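Local coordinates for septation protein imp2 (Schizosaccharomyces pombe, PDB 5C1F), which is required for normal septation, taking part in medial ring disassembly, and links the cytoskeleton to membrane phospholipids, at residues A[18-23]-A[124-129]. Residues are numbered along the deposited sequence; the frame is centred on the assembly and turned at random.
Sequences EGYHAL and KVHKDK
A face-to-face stack of Y20 on H126 joins the start of helix 18-59 to the second half of the long helix 69-155 in the elongated helical bundle of the F-BAR domain. Backbones stay well apart, the CA atoms of Y20 and H126 being 9.0 Å from each other, and the two rings bridge the gap. Each side chain has CG anti to its own backbone N (chi1 173° in Y20, -169° in H126), which sends the rings out to meet between the helices. Their centroids lie 3.9 Å apart with the planes tilted by 16°, and the overlap is offset: CG of H126 sits 3.7 Å above the tyrosine plane, toward the rim. H126 NE2 is hydrogen-bonded to D17 OD2, which helps fix the imidazole's rotation, while D17 OD1 makes a salt bridge with K129 NZ; W200 of helix 162-252 also meets the H126 ring. Replacing Y20 with alanine would probably leave one imidazole face without its stacking partner and open a gap between the helices. H21 completes the aromatic cluster at its exposed margin, its ring oblique to that of H126 and H21 NE2 4.3 Å from H126 CE1. The closest approach is Y20 CE2 to H126 ND1, 3.5 Å.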
ATOM      1  N   GLU A  18      28.083 -16.098  38.480  1.00 51.71           N
ATOM      2  CA  GLU A  18      27.970 -15.094  37.431  1.00 49.58           C
ATOM      3  C   GLU A  18      26.933 -15.502  36.391  1.00 46.28           C
ATOM      4  O   GLU A  18      26.140 -14.678  35.939  1.00 51.57           O
ATOM      5  CB  GLU A  18      29.328 -14.857  36.762  1.00 46.24           C
ATOM      6  CG  GLU A  18      30.273 -13.944  37.539  1.00 48.65           C
ATOM      7  CD  GLU A  18      31.045 -14.661  38.640  1.00 54.82           C
ATOM      8  OE1 GLU A  18      30.677 -15.800  39.001  1.00 56.08           O
ATOM      9  OE2 GLU A  18      32.030 -14.079  39.143  1.00 57.17           O
ATOM     10  N   GLY A  19      26.942 -16.778  36.020  1.00 41.61           N
ATOM     11  CA  GLY A  19      25.967 -17.312  35.087  1.00 40.74           C
ATOM     12  C   GLY A  19      24.543 -17.209  35.596  1.00 36.10           C
ATOM     13  O   GLY A  19      23.610 -17.053  34.812  1.00 56.02           O
ATOM     14  N   TYR A  20      24.379 -17.294  36.912  1.00 38.82           N
ATOM     15  CA  TYR A  20      23.060 -17.200  37.526  1.00 40.52           C
ATOM     16  C   TYR A  20      22.450 -15.827  37.305  1.00 40.72           C
ATOM     17  O   TYR A  20      21.337 -15.708  36.800  1.00 35.48           O
ATOM     18  CB  TYR A  20      23.131 -17.501  39.024  1.00 37.63           C
ATOM     19  CG  TYR A  20      21.826 -17.259  39.759  1.00 40.21           C
ATOM     20  CD1 TYR A  20      20.783 -18.173  39.686  1.00 41.57           C
ATOM     21  CD2 TYR A  20      21.643 -16.119  40.533  1.00 43.29           C
ATOM     22  CE1 TYR A  20      19.591 -17.957  40.360  1.00 40.02           C
ATOM     23  CE2 TYR A  20      20.456 -15.895  41.210  1.00 42.09           C
ATOM     24  CZ  TYR A  20      19.434 -16.816  41.119  1.00 40.22           C
ATOM     25  OH  TYR A  20      18.251 -16.595  41.792  1.00 40.78           O
ATOM     26  N   HIS A  21      23.183 -14.789  37.687  1.00 42.09           N
ATOM     27  CA  HIS A  21      22.674 -13.430  37.573  1.00 48.73           C
ATOM     28  C   HIS A  21      22.576 -13.004  36.114  1.00 44.30           C
ATOM     29  O   HIS A  21      21.708 -12.210  35.752  1.00 46.93           O
ATOM     30  CB  HIS A  21      23.556 -12.464  38.363  1.00 49.56           C
ATOM     31  CG  HIS A  21      23.594 -12.755  39.831  1.00 53.37           C
ATOM     32  ND1 HIS A  21      22.621 -12.311  40.702  1.00 53.95           N
ATOM     33  CD2 HIS A  21      24.474 -13.460  40.580  1.00 53.64           C
ATOM     34  CE1 HIS A  21      22.906 -12.723  41.924  1.00 55.89           C
ATOM     35  NE2 HIS A  21      24.026 -13.422  41.878  1.00 55.48           N
ATOM     36  N   ALA A  22      23.454 -13.549  35.278  1.00 39.64           N
ATOM     37  CA  ALA A  22      23.480 -13.197  33.861  1.00 39.62           C
ATOM     38  C   ALA A  22      22.264 -13.732  33.114  1.00 42.50           C
ATOM     39  O   ALA A  22      21.533 -12.964  32.487  1.00 43.84           O
ATOM     40  CB  ALA A  22      24.759 -13.706  33.212  1.00 36.66           C
ATOM     41  N   LEU A  23      22.050 -15.044  33.182  1.00 42.72           N
ATOM     42  CA  LEU A  23      20.958 -15.682  32.445  1.00 36.80           C
ATOM     43  C   LEU A  23      19.589 -15.215  32.936  1.00 32.22           C
ATOM     44  O   LEU A  23      18.622 -15.212  32.180  1.00 33.53           O
ATOM     45  CB  LEU A  23      21.059 -17.205  32.544  1.00 37.02           C
ATOM     46  CG  LEU A  23      22.236 -17.864  31.819  1.00 40.61           C
ATOM     47  CD1 LEU A  23      22.152 -19.381  31.913  1.00 32.94           C
ATOM     48  CD2 LEU A  23      22.304 -17.414  30.363  1.00 39.65           C
ATOM     49  N   LYS A 124      14.679 -20.062  45.055  1.00 42.88           N
ATOM     50  CA  LYS A 124      14.540 -20.701  46.359  1.00 44.63           C
ATOM     51  C   LYS A 124      15.792 -21.513  46.666  1.00 46.35           C
ATOM     52  O   LYS A 124      16.334 -21.450  47.773  1.00 35.84           O
ATOM     53  CB  LYS A 124      13.303 -21.601  46.408  1.00 49.80           C
ATOM     54  CG  LYS A 124      12.006 -20.930  45.986  1.00 58.51           C
ATOM     55  CD  LYS A 124      10.809 -21.821  46.293  1.00 61.92           C
ATOM     56  CE  LYS A 124       9.525 -21.274  45.686  1.00 63.87           C
ATOM     57  NZ  LYS A 124       9.511 -21.395  44.200  1.00 66.49           N
ATOM     58  N   VAL A 125      16.245 -22.273  45.673  1.00 36.10           N
ATOM     59  CA  VAL A 125      17.448 -23.083  45.810  1.00 43.65           C
ATOM     60  C   VAL A 125      18.664 -22.195  46.044  1.00 38.74           C
ATOM     61  O   VAL A 125      19.506 -22.485  46.894  1.00 35.12           O
ATOM     62  CB  VAL A 125      17.680 -23.957  44.564  1.00 35.36           C
ATOM     63  CG1 VAL A 125      18.980 -24.735  44.686  1.00 34.66           C
ATOM     64  CG2 VAL A 125      16.504 -24.900  44.356  1.00 39.65           C
ATOM     65  N   HIS A 126      18.736 -21.102  45.291  1.00 37.13           N
ATOM     66  CA  HIS A 126      19.841 -20.159  45.404  1.00 37.22           C
ATOM     67  C   HIS A 126      19.842 -19.447  46.758  1.00 40.16           C
ATOM     68  O   HIS A 126      20.899 -19.245  47.356  1.00 43.39           O
ATOM     69  CB  HIS A 126      19.780 -19.138  44.270  1.00 34.82           C
ATOM     70  CG  HIS A 126      21.009 -18.292  44.151  1.00 43.18           C
ATOM     71  ND1 HIS A 126      21.036 -16.964  44.518  1.00 41.37           N
ATOM     72  CD2 HIS A 126      22.252 -18.586  43.706  1.00 40.37           C
ATOM     73  CE1 HIS A 126      22.246 -16.476  44.302  1.00 40.43           C
ATOM     74  NE2 HIS A 126      23.003 -17.439  43.810  1.00 39.58           N
ATOM     75  N   LYS A 127      18.659 -19.069  47.235  1.00 34.57           N
ATOM     76  CA  LYS A 127      18.538 -18.410  48.533  1.00 34.83           C
ATOM     77  C   LYS A 127      18.973 -19.335  49.662  1.00 40.77           C
ATOM     78  O   LYS A 127      19.609 -18.895  50.623  1.00 37.72           O
ATOM     79  CB  LYS A 127      17.106 -17.932  48.776  1.00 47.00           C
ATOM     80  CG  LYS A 127      16.789 -16.571  48.171  1.00 51.43           C
ATOM     81  CD  LYS A 127      15.386 -16.113  48.554  1.00 56.94           C
ATOM     82  CE  LYS A 127      15.081 -14.718  48.022  1.00 59.35           C
ATOM     83  NZ  LYS A 127      15.123 -14.674  46.536  1.00 59.33           N
ATOM     84  N   ASP A 128      18.627 -20.614  49.545  1.00 33.72           N
ATOM     85  CA  ASP A 128      19.020 -21.603  50.542  1.00 43.57           C
ATOM     86  C   ASP A 128      20.530 -21.821  50.512  1.00 41.38           C
ATOM     87  O   ASP A 128      21.157 -21.997  51.555  1.00 44.88           O
ATOM     88  CB  ASP A 128      18.288 -22.927  50.313  1.00 42.72           C
ATOM     89  CG  ASP A 128      18.571 -23.948  51.402  1.00 43.25           C
ATOM     90  OD1 ASP A 128      17.959 -23.850  52.486  1.00 49.20           O
ATOM     91  OD2 ASP A 128      19.400 -24.855  51.172  1.00 38.62           O
ATOM     92  N   LYS A 129      21.106 -21.803  49.313  1.00 42.09           N
ATOM     93  CA  LYS A 129      22.547 -21.967  49.150  1.00 40.64           C
ATOM     94  C   LYS A 129      23.305 -20.855  49.862  1.00 42.36           C
ATOM     95  O   LYS A 129      24.265 -21.108  50.586  1.00 45.74           O
ATOM     96  CB  LYS A 129      22.926 -21.993  47.670  1.00 40.73           C
ATOM     97  CG  LYS A 129      24.425 -22.088  47.422  1.00 38.10           C
ATOM     98  CD  LYS A 129      24.773 -21.700  45.994  1.00 45.63           C
ATOM     99  CE  LYS A 129      26.279 -21.588  45.802  1.00 51.70           C
ATOM    100  NZ  LYS A 129      26.638 -20.996  44.481  1.00 51.34           N
TER